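Side-chain contacts in lipid II:glycine glycyltransferase (Staphylococcus aureus, PDB 6SNR), which probably attaches the first glycine of the pentaglycine interpeptide bridge to the lysine of lipid II, taking it from glycyl-tRNA: residues G369-A372 / F373-W377; N167-K170 / V171-L175. One frame throughout, in Å; residues are numbered along the deposited sequence.

Overall arrangement
Both contacts are local, between side chains about one helical turn apart, and both rest on i to i+4 backbone hydrogen bonds. Interaction 1 is a surface contact on the short helix 368-374 and the turn that follows it; interaction 2 lies within the longer helix 165-177 and is partly buried. In both, alkyl carbons lie against carbonyl oxygens, but 369-377 adds a CH-pi contact and a leucine-lysine pairing, whereas 167-175 brings two arginines close together. The centres are about 16 Å apart, yet the two meet where Asn167 ND2 approaches Val376 O and Trp377, whose indole also packs on Val171.

Interaction 1. Residues G369-A372 / F373-W377; sequences GLWA and FKKVW
With chi1 at 169°, Trp371 carries its CG opposite its own backbone N, while Lys375 places CG between its N and carbonyl carbon (chi1 71°) and then runs on extended; together these torsions bring the lysine chain across the indole at about a right angle. CD of Lys375 does the touching: it lies over one face of the ring, offset toward the rim, 3.6 Å from NE1 of Trp371. This is a CH-pi contact with the five-membered ring, CD lying 3.9 Å from its centroid and 26° off the ring normal. It illustrates how a lysine can use its aliphatic part against an aromatic residue four places earlier in the chain.

A second i to i+4 pair works differently. Leu370 and Lys374 run side by side in the same direction, and CD2 of Leu370 reaches CE of Lys374 at 3.9 Å. The lysine chain starts close to the backbone, its CG 3.1 Å from Leu370 O, and its NZ is held further on by hydrogen bonds to Phe354 O and Gly356 O. Two backbone acceptors thus grip the ammonium group of this buried lysine.

Beneath the side chains, Phe373 N, Lys374 N and Lys375 N bond to Gly369 O, Leu370 O and Trp371 O, the alpha-helical pattern; the Lys375 N to Trp371 O bond measures 3.0 Å. A type I beta turn from Lys374 to Trp377 then leads the chain off, with a weak bond from Trp377 N to Lys374 O, an oxygen that also bonds Thr379 OG1.

Around this helix 368-374, Met148 of strand 146-151 touches Trp371, Lys374 and Lys375, Phe373 meets Phe354 of strand 351-356, and Trp377 reaches across to helices 332-347 and 165-177.

Interaction 2. Residues N167-K170 / V171-L175; sequences NRSK and VRLAL
Asn167 and Val171 open a regular run of alpha-helical i to i+4 contacts in helix 165-177. Asn167 O accepts the N-H of Val171 at 2.9 Å, and the same oxygen has the CG2 methyl of Val171 3.3 Å away. The amide of Asn167 reaches along the helix beside Val171, OD1 4.3 Å from its CG2, and ND2 makes a weak hydrogen bond to Val376 O. On the inner side of the helix, Val171 packs on Leu160, Tyr338 and Trp377.

Next comes Arg168, whose O takes the N-H of Arg172. Arg172 CG sits beside its backbone N (chi1 -69°), which lays it 3.4 Å from Arg168 O; the guanidinium then comes back along the helix until NH1 is 3.9 Å from Arg168 CB. The two cationic groups are near neighbours, Arg168 NE standing 4.5 Å from Arg172 NH2, a proximity that would be expected to be mildly unfavourable. Arg168 bends at chi3, and its NH1 is hydrogen-bonded to Phe163 O.

Ser169 contributes mainly through its backbone, its O receiving Leu173 N at 3.1 Å while Leu173 CG rests against the same oxygen. Lys170 closes the series: its O accepts the N-H of Ala174, a residue that packs on Leu331, and Ala174 CB lies 3.4 Å from that Lys170 O.

Interaction 1. Residues G369-A372 / F373-W377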
ATOM      1  N   GLY A 369      -9.732  -0.072 -14.249  1.00 23.73           N
ATOM      2  CA  GLY A 369     -10.193   0.423 -12.972  1.00 23.46           C
ATOM      3  C   GLY A 369      -9.028   0.750 -12.039  1.00 22.74           C
ATOM      4  O   GLY A 369      -9.064   1.743 -11.284  1.00 22.59           O
ATOM      5  N   LEU A 370      -7.967  -0.047 -12.133  1.00 22.80           N
ATOM      6  CA  LEU A 370      -6.768   0.263 -11.322  1.00 20.04           C
ATOM      7  C   LEU A 370      -6.155   1.610 -11.664  1.00 19.53           C
ATOM      8  O   LEU A 370      -5.660   2.327 -10.786  1.00 19.71           O
ATOM      9  CB  LEU A 370      -5.687  -0.812 -11.502  1.00 21.36           C
ATOM     10  CG  LEU A 370      -6.079  -2.218 -11.066  1.00 22.74           C
ATOM     11  CD1 LEU A 370      -5.054  -3.241 -11.523  1.00 24.11           C
ATOM     12  CD2 LEU A 370      -6.280  -2.295  -9.569  1.00 25.67           C
ATOM     13  N   TRP A 371      -6.151   1.934 -12.958  1.00 21.15           N
ATOM     14  CA  TRP A 371      -5.573   3.206 -13.414  1.00 20.22           C
ATOM     15  C   TRP A 371      -6.452   4.369 -12.953  1.00 22.46           C
ATOM     16  O   TRP A 371      -5.940   5.343 -12.394  1.00 21.20           O
ATOM     17  CB  TRP A 371      -5.430   3.177 -14.914  1.00 20.84           C
ATOM     18  CG  TRP A 371      -5.100   4.469 -15.564  1.00 21.53           C
ATOM     19  CD1 TRP A 371      -5.979   5.270 -16.257  1.00 24.68           C
ATOM     20  CD2 TRP A 371      -3.823   5.093 -15.671  1.00 21.73           C
ATOM     21  NE1 TRP A 371      -5.322   6.347 -16.766  1.00 23.77           N
ATOM     22  CE2 TRP A 371      -3.994   6.271 -16.419  1.00 24.55           C
ATOM     23  CE3 TRP A 371      -2.533   4.774 -15.207  1.00 21.00           C
ATOM     24  CZ2 TRP A 371      -2.935   7.109 -16.718  1.00 23.89           C
ATOM     25  CZ3 TRP A 371      -1.494   5.609 -15.494  1.00 22.80           C
ATOM     26  CH2 TRP A 371      -1.693   6.777 -16.244  1.00 25.14           C
ATOM     27  N   ALA A 372      -7.769   4.222 -13.150  1.00 23.25           N
ATOM     28  CA  ALA A 372      -8.745   5.259 -12.800  1.00 25.20           C
ATOM     29  C   ALA A 372      -8.700   5.624 -11.311  1.00 25.40           C
ATOM     30  O   ALA A 372      -8.825   6.802 -10.921  1.00 25.50           O
ATOM     31  CB  ALA A 372     -10.148   4.788 -13.194  1.00 27.56           C
ATOM     32  N   PHE A 373      -8.541   4.592 -10.480  1.00 23.34           N
ATOM     33  CA  PHE A 373      -8.444   4.701  -9.036  1.00 24.47           C
ATOM     34  C   PHE A 373      -7.116   5.344  -8.661  1.00 22.08           C
ATOM     35  O   PHE A 373      -7.089   6.334  -7.942  1.00 21.43           O
ATOM     36  CB  PHE A 373      -8.607   3.313  -8.387  1.00 24.57           C
ATOM     37  CG  PHE A 373      -8.005   3.163  -7.015  1.00 25.20           C
ATOM     38  CD1 PHE A 373      -8.243   4.067  -6.008  1.00 27.52           C
ATOM     39  CD2 PHE A 373      -7.278   2.011  -6.713  1.00 26.35           C
ATOM     40  CE1 PHE A 373      -7.700   3.890  -4.734  1.00 27.48           C
ATOM     41  CE2 PHE A 373      -6.743   1.829  -5.460  1.00 28.08           C
ATOM     42  CZ  PHE A 373      -6.968   2.760  -4.463  1.00 27.73           C
ATOM     43  N   LYS A 374      -5.989   4.752  -9.107  1.00 20.39           N
ATOM     44  CA  LYS A 374      -4.728   5.156  -8.544  1.00 19.96           C
ATOM     45  C   LYS A 374      -4.254   6.547  -9.032  1.00 19.93           C
ATOM     46  O   LYS A 374      -3.591   7.249  -8.295  1.00 19.67           O
ATOM     47  CB  LYS A 374      -3.670   4.054  -8.802  1.00 19.39           C
ATOM     48  CG  LYS A 374      -4.068   2.769  -8.113  1.00 19.24           C
ATOM     49  CD  LYS A 374      -3.220   1.565  -8.580  1.00 18.24           C
ATOM     50  CE  LYS A 374      -3.742   0.233  -8.046  1.00 18.99           C
ATOM     51  NZ  LYS A 374      -2.718  -0.900  -8.078  1.00 17.17           N
ATOM     52  N   LYS A 375      -4.677   6.937 -10.246  1.00 19.47           N
ATOM     53  CA  LYS A 375      -4.164   8.161 -10.856  1.00 19.82           C
ATOM     54  C   LYS A 375      -4.585   9.455 -10.106  1.00 19.15           C
ATOM     55  O   LYS A 375      -3.968  10.468 -10.283  1.00 19.67           O
ATOM     56  CB  LYS A 375      -4.563   8.243 -12.329  1.00 21.50           C
ATOM     57  CG  LYS A 375      -6.045   8.522 -12.623  1.00 25.34           C
ATOM     58  CD  LYS A 375      -6.253   8.544 -14.127  1.00 27.48           C
ATOM     59  CE  LYS A 375      -7.489   9.347 -14.515  1.00 32.98           C
ATOM     60  NZ  LYS A 375      -7.581   9.500 -15.995  1.00 35.67           N
ATOM     61  N   VAL A 376      -5.632   9.397  -9.282  1.00 20.44           N
ATOM     62  CA  VAL A 376      -6.151  10.615  -8.633  1.00 21.47           C
ATOM     63  C   VAL A 376      -5.533  10.941  -7.299  1.00 21.05           C
ATOM     64  O   VAL A 376      -5.879  11.930  -6.670  1.00 20.90           O
ATOM     65  CB  VAL A 376      -7.707  10.603  -8.532  1.00 22.17           C
ATOM     66  CG1 VAL A 376      -8.339  10.467  -9.901  1.00 23.98           C
ATOM     67  CG2 VAL A 376      -8.222   9.536  -7.593  1.00 20.97           C
ATOM     68  N   TRP A 377      -4.593  10.086  -6.834  1.00 18.81           N
ATOM     69  CA  TRP A 377      -4.025  10.199  -5.524  1.00 18.98           C
ATOM     70  C   TRP A 377      -2.618  10.843  -5.444  1.00 21.15           C
ATOM     71  O   TRP A 377      -1.810  10.529  -4.538  1.00 20.83           O
ATOM     72  CB  TRP A 377      -4.020   8.774  -4.888  1.00 18.29           C
ATOM     73  CG  TRP A 377      -5.406   8.411  -4.483  1.00 17.63           C
ATOM     74  CD1 TRP A 377      -6.255   7.599  -5.126  1.00 19.72           C
ATOM     75  CD2 TRP A 377      -6.098   8.879  -3.313  1.00 17.51           C
ATOM     76  NE1 TRP A 377      -7.460   7.521  -4.434  1.00 22.00           N
ATOM     77  CE2 TRP A 377      -7.379   8.292  -3.317  1.00 18.43           C
ATOM     78  CE3 TRP A 377      -5.765   9.768  -2.273  1.00 18.64           C
ATOM     79  CZ2 TRP A 377      -8.353   8.575  -2.313  1.00 19.48           C
ATOM     80  CZ3 TRP A 377      -6.719  10.007  -1.261  1.00 18.70           C
ATOM     81  CH2 TRP A 377      -8.015   9.425  -1.328  1.00 18.50           C
TER

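Interaction 2. Residues N167-K170 / V171-L175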
ATOM      1  N   ASN A 167     -10.877  14.747  -6.472  1.00 26.01           N
ATOM      2  CA  ASN A 167     -10.553  13.904  -5.308  1.00 23.40           C
ATOM      3  C   ASN A 167     -10.203  14.705  -4.059  1.00 21.74           C
ATOM      4  O   ASN A 167     -10.529  14.300  -2.937  1.00 22.54           O
ATOM      5  CB  ASN A 167      -9.371  12.965  -5.666  1.00 24.16           C
ATOM      6  CG  ASN A 167      -9.191  11.873  -4.663  1.00 24.22           C
ATOM      7  OD1 ASN A 167     -10.158  11.269  -4.223  1.00 23.87           O
ATOM      8  ND2 ASN A 167      -7.933  11.597  -4.303  1.00 24.09           N
ATOM      9  N   ARG A 168      -9.546  15.860  -4.211  1.00 22.93           N
ATOM     10  CA  ARG A 168      -9.281  16.719  -3.063  1.00 23.39           C
ATOM     11  C   ARG A 168     -10.590  17.087  -2.385  1.00 24.13           C
ATOM     12  O   ARG A 168     -10.686  17.111  -1.144  1.00 23.99           O
ATOM     13  CB  ARG A 168      -8.564  18.029  -3.447  1.00 23.12           C
ATOM     14  CG  ARG A 168      -7.202  17.847  -4.066  1.00 24.69           C
ATOM     15  CD  ARG A 168      -6.382  19.106  -4.019  1.00 27.76           C
ATOM     16  NE  ARG A 168      -6.885  20.169  -4.906  1.00 25.08           N
ATOM     17  CZ  ARG A 168      -6.580  20.363  -6.189  1.00 26.51           C
ATOM     18  NH1 ARG A 168      -5.712  19.584  -6.862  1.00 25.13           N
ATOM     19  NH2 ARG A 168      -7.126  21.425  -6.830  1.00 26.42           N
ATOM     20  N   SER A 169     -11.594  17.406  -3.208  1.00 25.68           N
ATOM     21  CA  SER A 169     -12.873  17.797  -2.650  1.00 27.86           C
ATOM     22  C   SER A 169     -13.512  16.632  -1.868  1.00 23.98           C
ATOM     23  O   SER A 169     -14.082  16.835  -0.789  1.00 24.71           O
ATOM     24  CB  SER A 169     -13.827  18.310  -3.732  1.00 30.73           C
ATOM     25  OG  SER A 169     -15.142  18.333  -3.212  1.00 37.99           O
ATOM     26  N   LYS A 170     -13.352  15.414  -2.384  1.00 22.51           N
ATOM     27  CA  LYS A 170     -13.931  14.230  -1.744  1.00 23.20           C
ATOM     28  C   LYS A 170     -13.202  13.919  -0.439  1.00 21.02           C
ATOM     29  O   LYS A 170     -13.820  13.512   0.537  1.00 21.62           O
ATOM     30  CB  LYS A 170     -13.867  12.985  -2.638  1.00 24.16           C
ATOM     31  CG  LYS A 170     -14.691  13.006  -3.919  1.00 29.78           C
ATOM     32  CD  LYS A 170     -16.147  12.583  -3.775  1.00 38.60           C
ATOM     33  CE  LYS A 170     -16.687  12.122  -5.137  1.00 42.43           C
ATOM     34  NZ  LYS A 170     -18.167  12.181  -5.277  1.00 45.02           N
ATOM     35  N   VAL A 171     -11.874  14.095  -0.415  1.00 22.44           N
ATOM     36  CA  VAL A 171     -11.111  13.905   0.813  1.00 20.17           C
ATOM     37  C   VAL A 171     -11.547  14.895   1.909  1.00 21.62           C
ATOM     38  O   VAL A 171     -11.738  14.511   3.049  1.00 21.56           O
ATOM     39  CB  VAL A 171      -9.580  13.965   0.578  1.00 21.46           C
ATOM     40  CG1 VAL A 171      -8.821  13.957   1.892  1.00 20.77           C
ATOM     41  CG2 VAL A 171      -9.143  12.796  -0.328  1.00 22.59           C
ATOM     42  N   ARG A 172     -11.708  16.180   1.546  1.00 21.68           N
ATOM     43  CA  ARG A 172     -12.132  17.171   2.526  1.00 24.17           C
ATOM     44  C   ARG A 172     -13.500  16.800   3.085  1.00 24.43           C
ATOM     45  O   ARG A 172     -13.719  16.941   4.270  1.00 24.70           O
ATOM     46  CB  ARG A 172     -12.156  18.568   1.898  1.00 23.86           C
ATOM     47  CG  ARG A 172     -10.764  19.102   1.571  1.00 26.48           C
ATOM     48  CD  ARG A 172     -10.725  20.636   1.493  1.00 28.18           C
ATOM     49  NE  ARG A 172      -9.440  21.068   0.957  1.00 29.95           N
ATOM     50  CZ  ARG A 172      -9.153  21.126  -0.337  1.00 25.09           C
ATOM     51  NH1 ARG A 172     -10.081  20.885  -1.240  1.00 29.29           N
ATOM     52  NH2 ARG A 172      -7.931  21.520  -0.719  1.00 29.05           N
ATOM     53  N   LEU A 173     -14.403  16.308   2.239  1.00 23.44           N
ATOM     54  CA  LEU A 173     -15.718  15.853   2.713  1.00 23.19           C
ATOM     55  C   LEU A 173     -15.570  14.665   3.642  1.00 24.13           C
ATOM     56  O   LEU A 173     -16.163  14.593   4.698  1.00 25.05           O
ATOM     57  CB  LEU A 173     -16.631  15.489   1.563  1.00 26.15           C
ATOM     58  CG  LEU A 173     -17.125  16.683   0.749  1.00 29.77           C
ATOM     59  CD1 LEU A 173     -17.906  16.169  -0.449  1.00 32.85           C
ATOM     60  CD2 LEU A 173     -17.943  17.665   1.589  1.00 31.69           C
ATOM     61  N   ALA A 174     -14.706  13.734   3.258  1.00 23.32           N
ATOM     62  CA  ALA A 174     -14.516  12.570   4.091  1.00 21.96           C
ATOM     63  C   ALA A 174     -14.029  12.883   5.508  1.00 22.50           C
ATOM     64  O   ALA A 174     -14.454  12.249   6.480  1.00 23.72           O
ATOM     65  CB  ALA A 174     -13.543  11.613   3.387  1.00 20.21           C
ATOM     66  N   LEU A 175     -13.152  13.862   5.621  1.00 23.69           N
ATOM     67  CA  LEU A 175     -12.598  14.296   6.906  1.00 27.18           C
ATOM     68  C   LEU A 175     -13.681  14.896   7.784  1.00 30.00           C
ATOM     69  O   LEU A 175     -13.572  14.831   8.990  1.00 31.57           O
ATOM     70  CB  LEU A 175     -11.494  15.334   6.700  1.00 30.14           C
ATOM     71  CG  LEU A 175     -10.223  14.855   6.008  1.00 32.33           C
ATOM     72  CD1 LEU A 175      -9.270  15.994   5.613  1.00 31.38           C
ATOM     73  CD2 LEU A 175      -9.558  13.833   6.922  1.00 32.29           C
TER